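PDB 4W9R: esterase from Capnocytophaga ochracea, which is of unknown function but has the alpha/beta-hydrolase fold of putative esterases, and may act on ester bonds. Local coordinates for residues F60-K65 against A228-F233; V79-E84 against V150-M155; A129-L134 against E157-A162; D234-I239 against N264-Q269. One frame throughout, in Å; residues are numbered along the deposited sequence.

Contact 1. Residues F60-K65 against A228-F233; sequences FGEMPK and ALDMCF
Met63 reaches over the ring of Phe233 with its selenomethionine tip, and the two side chains cross at a slant. The CE methyl sits 3.8 Å from the centroid of the Phe233 ring and only 15° off its normal, a CH-pi contact over the face. SE stands farther out and more obliquely, 4.3 Å from the same centroid, in a Met-aromatic contact. A bend at the last torsion of Met63 (chi3 60°) folds CE down to the ring, while CG lies alongside CB of Phe233. Pro64 comes at the ring obliquely, its CD 3.7 Å from Phe233 CD2; the carbonyl O of Leu229 lies at the ring's edge, in its plane. In the alpha/beta-hydrolase fold these pieces lie at the ends of two helices that touch, Leu229 packing on Val54 and Tyr57 of helix 43-59, which ends in a Schellman motif at Gly61, while Phe233 leaves the end of helix 217-232. Above the apolar patch a water links the backbones, donating to Glu62 O at 2.8 Å and to Asp230 O at 3.2 Å. Beyond it two carboxylates come near each other, Glu62 OE1 and Asp230 OD1 being 3.9 Å apart with their planes turned by 44°. Their repulsion is probably offset from outside: Lys237 forms a salt bridge with Asp230, and Asn218 of the second subunit hydrogen-bonds Glu62 OE2.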
loop_
_atom_site.group_PDB
_atom_site.type_symbol
_atom_site.label_atom_id
_atom_site.label_comp_id
_atom_site.label_asym_id
_atom_site.label_seq_id
_atom_site.Cartn_x
_atom_site.Cartn_y
_atom_site.Cartn_z
ATOM N N PHE B 60 -4.791 -6.864 -11.894
ATOM C CA PHE B 60 -5.464 -8.066 -11.414
ATOM C C PHE B 60 -6.936 -8.082 -11.814
ATOM O O PHE B 60 -7.682 -8.985 -11.433
ATOM C CB PHE B 60 -5.334 -8.189 -9.894
ATOM C CG PHE B 60 -3.978 -8.644 -9.436
ATOM C CD1 PHE B 60 -3.559 -9.946 -9.658
ATOM C CD2 PHE B 60 -3.127 -7.775 -8.775
ATOM C CE1 PHE B 60 -2.311 -10.372 -9.237
ATOM C CE2 PHE B 60 -1.878 -8.195 -8.349
ATOM C CZ PHE B 60 -1.471 -9.494 -8.580
ATOM N N GLY B 61 -7.352 -7.072 -12.571
ATOM C CA GLY B 61 -8.717 -6.992 -13.057
ATOM C C GLY B 61 -9.732 -6.701 -11.970
ATOM O O GLY B 61 -10.926 -6.948 -12.144
ATOM N N GLU B 62 -9.260 -6.182 -10.841
ATOM C CA GLU B 62 -10.145 -5.828 -9.737
ATOM C C GLU B 62 -10.613 -4.376 -9.827
ATOM O O GLU B 62 -11.487 -3.948 -9.073
ATOM C CB GLU B 62 -9.449 -6.074 -8.398
ATOM C CG GLU B 62 -9.012 -7.512 -8.187
ATOM C CD GLU B 62 -8.451 -7.753 -6.801
ATOM O OE1 GLU B 62 -8.464 -6.812 -5.978
ATOM O OE2 GLU B 62 -7.998 -8.886 -6.531
HETATM N N MSE B 63 -10.028 -3.625 -10.756
HETATM C CA MSE B 63 -10.392 -2.226 -10.961
HETATM C C MSE B 63 -10.343 -1.845 -12.434
HETATM O O MSE B 63 -9.516 -2.363 -13.185
HETATM C CB MSE B 63 -9.464 -1.297 -10.172
HETATM C CG MSE B 63 -9.902 -1.014 -8.749
HETATM SE SE MSE B 63 -8.818 0.382 -7.912
HETATM C CE MSE B 63 -9.177 1.843 -9.148
ATOM N N PRO B 64 -11.229 -0.931 -12.850
ATOM C CA PRO B 64 -11.143 -0.337 -14.186
ATOM C C PRO B 64 -9.998 0.666 -14.250
ATOM O O PRO B 64 -9.512 1.093 -13.203
ATOM C CB PRO B 64 -12.495 0.357 -14.348
ATOM C CG PRO B 64 -12.880 0.721 -12.954
ATOM C CD PRO B 64 -12.377 -0.406 -12.089
ATOM N N LYS B 65 -9.564 1.025 -15.453
ATOM C CA LYS B 65 -8.569 2.077 -15.606
ATOM C C LYS B 65 -9.139 3.396 -15.093
ATOM O O LYS B 65 -10.272 3.757 -15.411
ATOM C CB LYS B 65 -8.134 2.210 -17.066
ATOM C CG LYS B 65 -7.344 1.023 -17.595
ATOM C CD LYS B 65 -7.027 1.194 -19.074
ATOM C CE LYS B 65 -6.220 0.024 -19.611
ATOM N NZ LYS B 65 -4.911 -0.113 -18.915
ATOM N N ALA B 228 -9.826 0.731 1.040
ATOM C CA ALA B 228 -10.859 1.588 0.465
ATOM C C ALA B 228 -11.078 1.292 -1.014
ATOM O O ALA B 228 -12.212 1.123 -1.459
ATOM C CB ALA B 228 -10.503 3.051 0.665
ATOM N N LEU B 229 -9.986 1.224 -1.769
ATOM C CA LEU B 229 -10.058 0.906 -3.192
ATOM C C LEU B 229 -10.617 -0.492 -3.423
ATOM O O LEU B 229 -11.367 -0.722 -4.370
ATOM C CB LEU B 229 -8.678 1.022 -3.838
ATOM C CG LEU B 229 -8.058 2.417 -3.893
ATOM C CD1 LEU B 229 -6.646 2.337 -4.442
ATOM C CD2 LEU B 229 -8.917 3.351 -4.734
ATOM N N ASP B 230 -10.244 -1.422 -2.549
ATOM C CA ASP B 230 -10.678 -2.807 -2.669
ATOM C C ASP B 230 -12.192 -2.936 -2.550
ATOM O O ASP B 230 -12.832 -3.602 -3.363
ATOM C CB ASP B 230 -10.002 -3.671 -1.603
ATOM C CG ASP B 230 -10.409 -5.129 -1.692
ATOM O OD1 ASP B 230 -10.354 -5.695 -2.805
ATOM O OD2 ASP B 230 -10.789 -5.707 -0.650
HETATM N N MSE B 231 -12.758 -2.290 -1.536
HETATM C CA MSE B 231 -14.181 -2.424 -1.239
HETATM C C MSE B 231 -15.066 -1.592 -2.160
HETATM O O MSE B 231 -16.153 -2.026 -2.543
HETATM C CB MSE B 231 -14.449 -2.039 0.215
HETATM C CG MSE B 231 -13.871 -3.020 1.217
HETATM SE SE MSE B 231 -14.119 -2.429 3.051
HETATM C CE MSE B 231 -13.149 -0.752 2.929
ATOM N N CYS B 232 -14.602 -0.398 -2.509
ATOM C CA CYS B 232 -15.380 0.510 -3.343
ATOM C C CYS B 232 -15.581 -0.053 -4.749
ATOM O O CYS B 232 -16.678 0.013 -5.306
ATOM C CB CYS B 232 -14.697 1.877 -3.415
ATOM S SG CYS B 232 -15.581 3.107 -4.398
ATOM N N PHE B 233 -14.513 -0.606 -5.313
ATOM C CA PHE B 233 -14.535 -1.143 -6.669
ATOM C C PHE B 233 -14.833 -2.642 -6.715
ATOM O O PHE B 233 -14.764 -3.258 -7.778
ATOM C CB PHE B 233 -13.210 -0.851 -7.368
ATOM C CG PHE B 233 -13.011 0.599 -7.696
ATOM C CD1 PHE B 233 -12.343 1.438 -6.819
ATOM C CD2 PHE B 233 -13.504 1.128 -8.879
ATOM C CE1 PHE B 233 -12.164 2.775 -7.119
ATOM C CE2 PHE B 233 -13.329 2.464 -9.182
ATOM C CZ PHE B 233 -12.657 3.288 -8.302
HETATM O O HOH W 1 -12.116 -4.354 -6.340
#

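Contact 2. Residues V79-E84 against V150-M155; sequences VTVVEE and VALPRM
Glu83 and Leu152 mark the closest approach of two irregular backbone runs, their CA atoms 6.6 Å apart, just before the chain of 150-155 tightens into a 3-10 turn. Leu152 is the apolar wedge, and each of its two branches has a different partner. CD1 lies 3.9 Å from CG1 of Val81 and also packs on the carbonyl of Val82, whereas CD2 rests 3.7 Å from CG of Glu83. With an alanine here both branches are gone, which would probably leave Val81 facing a gap and the aliphatic part of Glu83 freer to turn. Farther out, Glu83 bends at chi2 (-79°) and lays OE2 beside the aliphatic CD of Arg154; the charged ends stay 4.4 Å apart, OE2 to NH1, with the carboxylate and guanidinium planes turned 55° to each other. A water donates to Glu83 OE2 at 2.7 Å and weakly accepts from the backbone N of Arg154. SE of Met155 sits over the centre of the guanidinium. Both runs belong to the loops at the C-terminal ends of parallel strands, 67-71 and 143-149, where active alpha/beta hydrolases carry their catalytic residues; no such role is established here.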
loop_
_atom_site.group_PDB
_atom_site.type_symbol
_atom_site.label_atom_id
_atom_site.label_comp_id
_atom_site.label_asym_id
_atom_site.label_seq_id
_atom_site.Cartn_x
_atom_site.Cartn_y
_atom_site.Cartn_z
ATOM N N VAL B 79 -6.501 23.662 3.951
ATOM C CA VAL B 79 -7.140 22.391 4.274
ATOM C C VAL B 79 -7.715 22.306 5.687
ATOM O O VAL B 79 -8.262 21.272 6.071
ATOM C CB VAL B 79 -6.157 21.223 4.085
ATOM C CG1 VAL B 79 -5.726 21.130 2.630
ATOM C CG2 VAL B 79 -4.952 21.396 4.994
ATOM N N THR B 80 -7.593 23.376 6.465
ATOM C CA THR B 80 -7.985 23.311 7.872
ATOM C C THR B 80 -9.343 23.940 8.162
ATOM O O THR B 80 -9.576 25.113 7.871
ATOM C CB THR B 80 -6.942 23.986 8.778
ATOM O OG1 THR B 80 -5.680 23.325 8.631
ATOM C CG2 THR B 80 -7.378 23.909 10.232
ATOM N N VAL B 81 -10.229 23.144 8.751
ATOM C CA VAL B 81 -11.517 23.629 9.228
ATOM C C VAL B 81 -11.396 24.050 10.690
ATOM O O VAL B 81 -11.138 23.219 11.561
ATOM C CB VAL B 81 -12.611 22.556 9.089
ATOM C CG1 VAL B 81 -13.930 23.065 9.646
ATOM C CG2 VAL B 81 -12.761 22.135 7.637
ATOM N N VAL B 82 -11.584 25.339 10.955
ATOM C CA VAL B 82 -11.385 25.876 12.298
ATOM C C VAL B 82 -12.501 25.460 13.252
ATOM O O VAL B 82 -13.647 25.272 12.847
ATOM C CB VAL B 82 -11.279 27.412 12.280
ATOM C CG1 VAL B 82 -10.069 27.844 11.467
ATOM C CG2 VAL B 82 -12.554 28.035 11.725
ATOM N N GLU B 83 -12.150 25.319 14.526
ATOM C CA GLU B 83 -13.080 24.827 15.534
ATOM C C GLU B 83 -14.188 25.838 15.819
ATOM O O GLU B 83 -15.303 25.462 16.182
ATOM C CB GLU B 83 -12.326 24.492 16.825
ATOM C CG GLU B 83 -12.870 23.286 17.579
ATOM C CD GLU B 83 -14.103 23.604 18.398
ATOM O OE1 GLU B 83 -14.297 24.786 18.755
ATOM O OE2 GLU B 83 -14.879 22.669 18.690
ATOM N N GLU B 84 -13.874 27.118 15.648
ATOM C CA GLU B 84 -14.809 28.191 15.972
ATOM C C GLU B 84 -16.089 28.130 15.137
ATOM O O GLU B 84 -17.189 28.040 15.684
ATOM C CB GLU B 84 -14.127 29.550 15.784
ATOM C CG GLU B 84 -14.971 30.742 16.200
ATOM C CD GLU B 84 -14.253 32.065 16.000
ATOM O OE1 GLU B 84 -13.214 32.082 15.306
ATOM O OE2 GLU B 84 -14.725 33.086 16.541
ATOM N N VAL B 150 -7.892 14.971 11.181
ATOM C CA VAL B 150 -7.920 15.762 12.399
ATOM C C VAL B 150 -9.314 16.356 12.475
ATOM O O VAL B 150 -9.644 17.268 11.717
ATOM C CB VAL B 150 -6.862 16.878 12.386
ATOM C CG1 VAL B 150 -6.883 17.649 13.697
ATOM C CG2 VAL B 150 -5.479 16.300 12.113
ATOM N N ALA B 151 -10.127 15.864 13.403
ATOM C CA ALA B 151 -11.551 16.160 13.332
ATOM C C ALA B 151 -12.050 17.171 14.355
ATOM O O ALA B 151 -11.316 17.610 15.241
ATOM C CB ALA B 151 -12.344 14.866 13.466
ATOM N N LEU B 152 -13.327 17.511 14.215
ATOM C CA LEU B 152 -14.064 18.264 15.215
ATOM C C LEU B 152 -15.207 17.393 15.719
ATOM O O LEU B 152 -16.169 17.155 14.989
ATOM C CB LEU B 152 -14.594 19.572 14.628
ATOM C CG LEU B 152 -13.564 20.435 13.898
ATOM C CD1 LEU B 152 -14.219 21.666 13.290
ATOM C CD2 LEU B 152 -12.435 20.832 14.838
ATOM N N PRO B 153 -15.105 16.912 16.965
ATOM C CA PRO B 153 -16.128 16.031 17.539
ATOM C C PRO B 153 -17.539 16.621 17.506
ATOM O O PRO B 153 -18.496 15.876 17.301
ATOM C CB PRO B 153 -15.649 15.844 18.980
ATOM C CG PRO B 153 -14.166 15.976 18.887
ATOM C CD PRO B 153 -13.925 17.031 17.840
ATOM N N ARG B 154 -17.662 17.934 17.682
ATOM C CA ARG B 154 -18.976 18.576 17.740
ATOM C C ARG B 154 -19.711 18.551 16.398
ATOM O O ARG B 154 -20.928 18.728 16.350
ATOM C CB ARG B 154 -18.846 20.025 18.223
ATOM C CG ARG B 154 -17.984 20.913 17.335
ATOM C CD ARG B 154 -17.940 22.344 17.856
ATOM N NE ARG B 154 -19.082 23.133 17.405
ATOM C CZ ARG B 154 -19.014 24.079 16.473
ATOM N NH1 ARG B 154 -17.853 24.363 15.899
ATOM N NH2 ARG B 154 -20.105 24.747 16.121
HETATM N N MSE B 155 -18.976 18.328 15.315
HETATM C CA MSE B 155 -19.569 18.346 13.982
HETATM C C MSE B 155 -20.060 16.970 13.551
HETATM O O MSE B 155 -20.577 16.809 12.446
HETATM C CB MSE B 155 -18.566 18.880 12.959
HETATM C CG MSE B 155 -18.121 20.306 13.227
HETATM SE SE MSE B 155 -19.624 21.542 13.318
HETATM C CE MSE B 155 -20.349 21.266 11.528
HETATM O O HOH W 2 -15.145 19.974 18.426
#

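Contact 3. Residues A129-L134 against E157-A162; sequences ANYYML and EEFSHA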
loop_
_atom_site.group_PDB
_atom_site.type_symbol
_atom_site.label_atom_id
_atom_site.label_comp_id
_atom_site.label_asym_id
_atom_site.label_seq_id
_atom_site.Cartn_x
_atom_site.Cartn_y
_atom_site.Cartn_z
ATOM N N ALA B 129 -12.451 16.879 3.581
ATOM C CA ALA B 129 -13.092 16.115 2.520
ATOM C C ALA B 129 -14.490 15.643 2.914
ATOM O O ALA B 129 -15.327 15.380 2.051
ATOM C CB ALA B 129 -12.226 14.926 2.133
ATOM N N ASN B 130 -14.738 15.533 4.216
ATOM C CA ASN B 130 -16.045 15.111 4.710
ATOM C C ASN B 130 -17.159 16.059 4.286
ATOM O O ASN B 130 -18.296 15.641 4.068
ATOM C CB ASN B 130 -16.035 15.001 6.236
ATOM C CG ASN B 130 -15.154 13.877 6.737
ATOM O OD1 ASN B 130 -14.979 12.862 6.065
ATOM N ND2 ASN B 130 -14.597 14.051 7.931
ATOM N N TYR B 131 -16.819 17.337 4.158
ATOM C CA TYR B 131 -17.814 18.378 3.934
ATOM C C TYR B 131 -18.410 18.361 2.529
ATOM O O TYR B 131 -19.350 19.100 2.241
ATOM C CB TYR B 131 -17.207 19.747 4.239
ATOM C CG TYR B 131 -17.097 20.008 5.723
ATOM C CD1 TYR B 131 -16.038 19.497 6.461
ATOM C CD2 TYR B 131 -18.065 20.746 6.390
ATOM C CE1 TYR B 131 -15.939 19.725 7.821
ATOM C CE2 TYR B 131 -17.974 20.980 7.748
ATOM C CZ TYR B 131 -16.911 20.467 8.459
ATOM O OH TYR B 131 -16.822 20.697 9.812
ATOM N N TYR B 132 -17.870 17.517 1.656
ATOM C CA TYR B 132 -18.450 17.342 0.330
ATOM C C TYR B 132 -19.776 16.580 0.410
ATOM O O TYR B 132 -20.561 16.583 -0.538
ATOM C CB TYR B 132 -17.467 16.628 -0.598
ATOM C CG TYR B 132 -16.284 17.490 -0.969
ATOM C CD1 TYR B 132 -16.439 18.580 -1.814
ATOM C CD2 TYR B 132 -15.016 17.224 -0.471
ATOM C CE1 TYR B 132 -15.367 19.380 -2.154
ATOM C CE2 TYR B 132 -13.935 18.020 -0.809
ATOM C CZ TYR B 132 -14.118 19.097 -1.652
ATOM O OH TYR B 132 -13.055 19.899 -1.995
HETATM N N MSE B 133 -20.020 15.940 1.551
HETATM C CA MSE B 133 -21.295 15.281 1.820
HETATM C C MSE B 133 -22.428 16.287 2.006
HETATM O O MSE B 133 -23.599 15.962 1.815
HETATM C CB MSE B 133 -21.195 14.406 3.071
HETATM C CG MSE B 133 -20.535 13.061 2.861
HETATM SE SE MSE B 133 -20.210 12.174 4.568
HETATM C CE MSE B 133 -21.913 12.554 5.421
ATOM N N LEU B 134 -22.071 17.508 2.392
ATOM C CA LEU B 134 -23.059 18.526 2.731
ATOM C C LEU B 134 -23.455 19.378 1.527
ATOM O O LEU B 134 -24.223 20.330 1.664
ATOM C CB LEU B 134 -22.527 19.420 3.854
ATOM C CG LEU B 134 -21.993 18.687 5.089
ATOM C CD1 LEU B 134 -21.539 19.674 6.153
ATOM C CD2 LEU B 134 -23.033 17.730 5.649
ATOM N N GLU B 157 -22.591 15.126 14.660
ATOM C CA GLU B 157 -24.042 15.012 14.552
ATOM C C GLU B 157 -24.557 15.504 13.203
ATOM O O GLU B 157 -25.518 14.958 12.662
ATOM C CB GLU B 157 -24.721 15.787 15.683
ATOM N N GLU B 158 -23.912 16.533 12.661
ATOM C CA GLU B 158 -24.356 17.123 11.403
ATOM C C GLU B 158 -24.097 16.187 10.225
ATOM O O GLU B 158 -24.897 16.120 9.292
ATOM C CB GLU B 158 -23.672 18.471 11.169
ATOM C CG GLU B 158 -24.176 19.213 9.940
ATOM C CD GLU B 158 -23.808 20.684 9.951
ATOM O OE1 GLU B 158 -23.585 21.232 11.052
ATOM O OE2 GLU B 158 -23.745 21.291 8.862
ATOM N N PHE B 159 -22.982 15.464 10.271
ATOM C CA PHE B 159 -22.674 14.489 9.230
ATOM C C PHE B 159 -23.543 13.246 9.390
ATOM O O PHE B 159 -23.772 12.510 8.429
ATOM C CB PHE B 159 -21.191 14.111 9.258
ATOM C CG PHE B 159 -20.281 15.199 8.767
ATOM C CD1 PHE B 159 -20.201 15.494 7.414
ATOM C CD2 PHE B 159 -19.505 15.929 9.653
ATOM C CE1 PHE B 159 -19.367 16.498 6.956
ATOM C CE2 PHE B 159 -18.668 16.933 9.202
ATOM C CZ PHE B 159 -18.598 17.218 7.852
ATOM N N SER B 160 -24.026 13.023 10.608
ATOM C CA SER B 160 -24.922 11.908 10.885
ATOM C C SER B 160 -26.235 12.078 10.131
ATOM O O SER B 160 -26.763 11.123 9.561
ATOM C CB SER B 160 -25.185 11.788 12.386
ATOM O OG SER B 160 -26.063 10.713 12.668
ATOM N N HIS B 161 -26.752 13.302 10.128
ATOM C CA HIS B 161 -27.990 13.612 9.425
ATOM C C HIS B 161 -27.828 13.432 7.920
ATOM O O HIS B 161 -28.747 12.976 7.239
ATOM C CB HIS B 161 -28.442 15.038 9.741
ATOM C CG HIS B 161 -28.786 15.255 11.181
ATOM N ND1 HIS B 161 -28.656 16.478 11.803
ATOM C CD2 HIS B 161 -29.257 14.403 12.123
ATOM C CE1 HIS B 161 -29.029 16.370 13.065
ATOM N NE2 HIS B 161 -29.400 15.121 13.284
ATOM N N ALA B 162 -26.655 13.789 7.409
ATOM C CA ALA B 162 -26.376 13.669 5.983
ATOM C C ALA B 162 -26.332 12.205 5.555
ATOM O O ALA B 162 -26.837 11.846 4.490
ATOM C CB ALA B 162 -25.069 14.363 5.637
#
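The dense half of this contact is built round Phe159, which drives the edge of its ring into the face of Tyr131. CZ of Phe159 stands 3.5 Å above the Tyr131 ring plane, over its centre, and the planes meet at 81°: a T-shaped pair. Asn130 adds CB, 3.7 Å from Phe159 CE1, while its backbone O approaches the ring obliquely; the methyl of Met133 comes to the ring's edge near its plane. The chi3 turn of Met133 (44°) also carries that CE to 3.6 Å from CB of Ala162. Were Tyr131 replaced by a valine, the edge of Phe159 would probably lose the flat face it packs on, and the Gly86 carbonyl the hydroxyl that now hydrogen-bonds to it. Toward solvent the fit is sparser. Leu134 spans the two regions, with CD2 3.9 Å from Ala162 CB, but its CD1 meets OE2 of the exposed, extended Glu158 at 3.8 Å, an apolar methyl beside a carboxylate oxygen. Asn130 and Met133 also touch strand 143-149. Such packing is characteristic of the beta-alpha-beta crossovers of an alpha/beta-hydrolase fold, where the helical connections after strands 116-122 and 143-149 lie side by side against the parallel sheet.

Contact 4. Residues D234-I239 against N264-Q269; sequences DIYKPI and NTIYKQ
The ring of Tyr236 meets Ile266 obliquely, with CG2 of the isoleucine 4.1 Å from CD2 of the tyrosine. From outside the two segments Lys274 makes a cation-pi contact with this ring, and Pro64 also packs against it. The other flat group at the interface, the amide of Gln269, turns its OE1 to the aliphatic side of Ile235, 3.7 Å from CG2; the two side chains cross at about a right angle. Ile235 is the centre of the contact. With CG1 swung opposite its backbone N (chi1 -167°), it drops that carbon onto the helix, 3.7 Å from CG2 of Thr265 and 3.9 Å from CG1 of Ile266. Thr265 in turn keeps its methyl toward Ile235 while its OG1 is hydrogen-bonded to the Asn261 carbonyl one turn back. Thr265, Ile266 and Gln269 thus form one stripe along helix 255-270, and a single 3-10 turn, 234-236, packs on it. That turn comes directly after helix 217-232, the last helix of the alpha/beta-hydrolase part, and leads into the helices that make up the rest of the chain. Ile266 also runs CG1 and CD1 alongside the carbonyl of Ile235, and Lys262 hydrogen-bonds both that oxygen and Lys237 O. Away from helix 255-270 Lys237 folds back on Asp234 in a salt bridge, NZ to OD1 3.0 Å, meeting the anti side of the carboxylate 26° out of its plane; the same NZ also pairs with Asp230.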
loop_
_atom_site.group_PDB
_atom_site.type_symbol
_atom_site.label_atom_id
_atom_site.label_comp_id
_atom_site.label_asym_id
_atom_site.label_seq_id
_atom_site.Cartn_x
_atom_site.Cartn_y
_atom_site.Cartn_z
ATOM N N ASP B 234 -15.143 -3.220 -5.558
ATOM C CA ASP B 234 -15.310 -4.667 -5.404
ATOM C C ASP B 234 -16.251 -5.316 -6.425
ATOM O O ASP B 234 -16.042 -6.463 -6.823
ATOM C CB ASP B 234 -15.806 -4.981 -3.992
ATOM C CG ASP B 234 -15.879 -6.469 -3.717
ATOM O OD1 ASP B 234 -14.815 -7.082 -3.482
ATOM O OD2 ASP B 234 -16.997 -7.025 -3.734
ATOM N N ILE B 235 -17.281 -4.588 -6.844
ATOM C CA ILE B 235 -18.253 -5.115 -7.799
ATOM C C ILE B 235 -17.609 -5.426 -9.157
ATOM O O ILE B 235 -18.129 -6.231 -9.932
ATOM C CB ILE B 235 -19.433 -4.128 -7.997
ATOM C CG1 ILE B 235 -20.598 -4.801 -8.728
ATOM C CG2 ILE B 235 -18.978 -2.874 -8.728
ATOM C CD1 ILE B 235 -21.146 -6.019 -8.015
ATOM N N TYR B 236 -16.468 -4.801 -9.429
ATOM C CA TYR B 236 -15.774 -4.974 -10.702
ATOM C C TYR B 236 -15.038 -6.310 -10.765
ATOM O O TYR B 236 -14.717 -6.797 -11.849
ATOM C CB TYR B 236 -14.791 -3.822 -10.926
ATOM C CG TYR B 236 -14.204 -3.742 -12.319
ATOM C CD1 TYR B 236 -13.019 -4.395 -12.637
ATOM C CD2 TYR B 236 -14.823 -2.994 -13.312
ATOM C CE1 TYR B 236 -12.477 -4.319 -13.907
ATOM C CE2 TYR B 236 -14.286 -2.908 -14.584
ATOM C CZ TYR B 236 -13.114 -3.573 -14.877
ATOM O OH TYR B 236 -12.578 -3.491 -16.141
ATOM N N LYS B 237 -14.775 -6.892 -9.598
ATOM C CA LYS B 237 -14.026 -8.144 -9.504
ATOM C C LYS B 237 -14.664 -9.266 -10.318
ATOM O O LYS B 237 -15.885 -9.315 -10.470
ATOM C CB LYS B 237 -13.897 -8.587 -8.042
ATOM C CG LYS B 237 -12.850 -7.835 -7.233
ATOM C CD LYS B 237 -12.691 -8.456 -5.851
ATOM C CE LYS B 237 -11.677 -7.702 -5.002
ATOM N NZ LYS B 237 -12.127 -6.321 -4.671
ATOM N N PRO B 238 -13.830 -10.170 -10.853
ATOM C CA PRO B 238 -14.318 -11.367 -11.543
ATOM C C PRO B 238 -15.100 -12.274 -10.601
ATOM O O PRO B 238 -14.939 -12.173 -9.384
ATOM C CB PRO B 238 -13.032 -12.051 -12.019
ATOM C CG PRO B 238 -12.013 -10.961 -12.061
ATOM C CD PRO B 238 -12.364 -10.055 -10.922
ATOM N N ILE B 239 -15.930 -13.151 -11.154
ATOM C CA ILE B 239 -16.704 -14.072 -10.334
ATOM C C ILE B 239 -15.830 -15.241 -9.895
ATOM O O ILE B 239 -15.292 -15.973 -10.726
ATOM C CB ILE B 239 -17.936 -14.605 -11.088
ATOM C CG1 ILE B 239 -18.800 -13.444 -11.582
ATOM C CG2 ILE B 239 -18.747 -15.534 -10.199
ATOM C CD1 ILE B 239 -20.017 -13.880 -12.366
ATOM N N ASN B 264 -24.630 -4.574 -14.713
ATOM C CA ASN B 264 -25.461 -3.382 -14.590
ATOM C C ASN B 264 -25.074 -2.592 -13.346
ATOM O O ASN B 264 -25.003 -1.363 -13.375
ATOM C CB ASN B 264 -26.946 -3.749 -14.541
ATOM C CG ASN B 264 -27.491 -4.149 -15.896
ATOM O OD1 ASN B 264 -26.948 -3.771 -16.934
ATOM N ND2 ASN B 264 -28.578 -4.913 -15.893
ATOM N N THR B 265 -24.825 -3.311 -12.256
ATOM C CA THR B 265 -24.404 -2.698 -11.003
ATOM C C THR B 265 -23.041 -2.030 -11.167
ATOM O O THR B 265 -22.787 -0.966 -10.600
ATOM C CB THR B 265 -24.338 -3.735 -9.865
ATOM O OG1 THR B 265 -25.628 -4.336 -9.692
ATOM C CG2 THR B 265 -23.913 -3.079 -8.560
ATOM N N ILE B 266 -22.171 -2.660 -11.952
ATOM C CA ILE B 266 -20.871 -2.084 -12.267
ATOM C C ILE B 266 -21.040 -0.725 -12.941
ATOM O O ILE B 266 -20.372 0.242 -12.580
ATOM C CB ILE B 266 -20.040 -3.013 -13.180
ATOM C CG1 ILE B 266 -19.630 -4.279 -12.425
ATOM C CG2 ILE B 266 -18.799 -2.300 -13.691
ATOM C CD1 ILE B 266 -18.842 -5.259 -13.267
ATOM N N TYR B 267 -21.953 -0.650 -13.905
ATOM C CA TYR B 267 -22.192 0.601 -14.615
ATOM C C TYR B 267 -22.827 1.654 -13.711
ATOM O O TYR B 267 -22.531 2.841 -13.831
ATOM C CB TYR B 267 -23.078 0.371 -15.839
ATOM C CG TYR B 267 -23.404 1.647 -16.581
ATOM C CD1 TYR B 267 -22.444 2.285 -17.357
ATOM C CD2 TYR B 267 -24.667 2.220 -16.503
ATOM C CE1 TYR B 267 -22.733 3.455 -18.035
ATOM C CE2 TYR B 267 -24.966 3.390 -17.178
ATOM C CZ TYR B 267 -23.994 4.003 -17.943
ATOM O OH TYR B 267 -24.284 5.166 -18.618
ATOM N N LYS B 268 -23.699 1.218 -12.810
ATOM C CA LYS B 268 -24.385 2.143 -11.918
ATOM C C LYS B 268 -23.425 2.755 -10.897
ATOM O O LYS B 268 -23.395 3.972 -10.713
ATOM C CB LYS B 268 -25.541 1.440 -11.200
ATOM C CG LYS B 268 -26.407 2.374 -10.369
ATOM C CD LYS B 268 -27.646 1.666 -9.844
ATOM C CE LYS B 268 -28.576 2.639 -9.133
ATOM N NZ LYS B 268 -29.832 1.983 -8.676
ATOM N N GLN B 269 -22.650 1.906 -10.227
ATOM C CA GLN B 269 -21.718 2.368 -9.205
ATOM C C GLN B 269 -20.440 2.983 -9.776
ATOM O O GLN B 269 -20.019 4.060 -9.350
ATOM C CB GLN B 269 -21.348 1.214 -8.272
ATOM C CG GLN B 269 -22.535 0.505 -7.646
ATOM C CD GLN B 269 -22.115 -0.527 -6.618
ATOM O OE1 GLN B 269 -20.926 -0.792 -6.438
ATOM N NE2 GLN B 269 -23.091 -1.115 -5.937
#

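In the fold
The four contacts fall into two groups, one at the junction of the sheet domain with the C-terminal helices, one over the sheet's loops and crossovers. Contacts 1 and 4, with centres 9 Å apart, follow one another along the chain and touch where Lys237 and Tyr236 reach the residues of contact 1; they fasten the helical C-terminal part to the sheet domain through the end of helix 217-232. Contacts 2 and 3 interleave in sequence, lie 12 Å apart between centres, and meet at Tyr131 of contact 3, which packs on Val81 and Met155 of contact 2. Within the sheet domain they tie the loops and helices that follow strands 67-71, 116-122 and 143-149. Contact 2 is about 31 Å from contact 1, centre to centre.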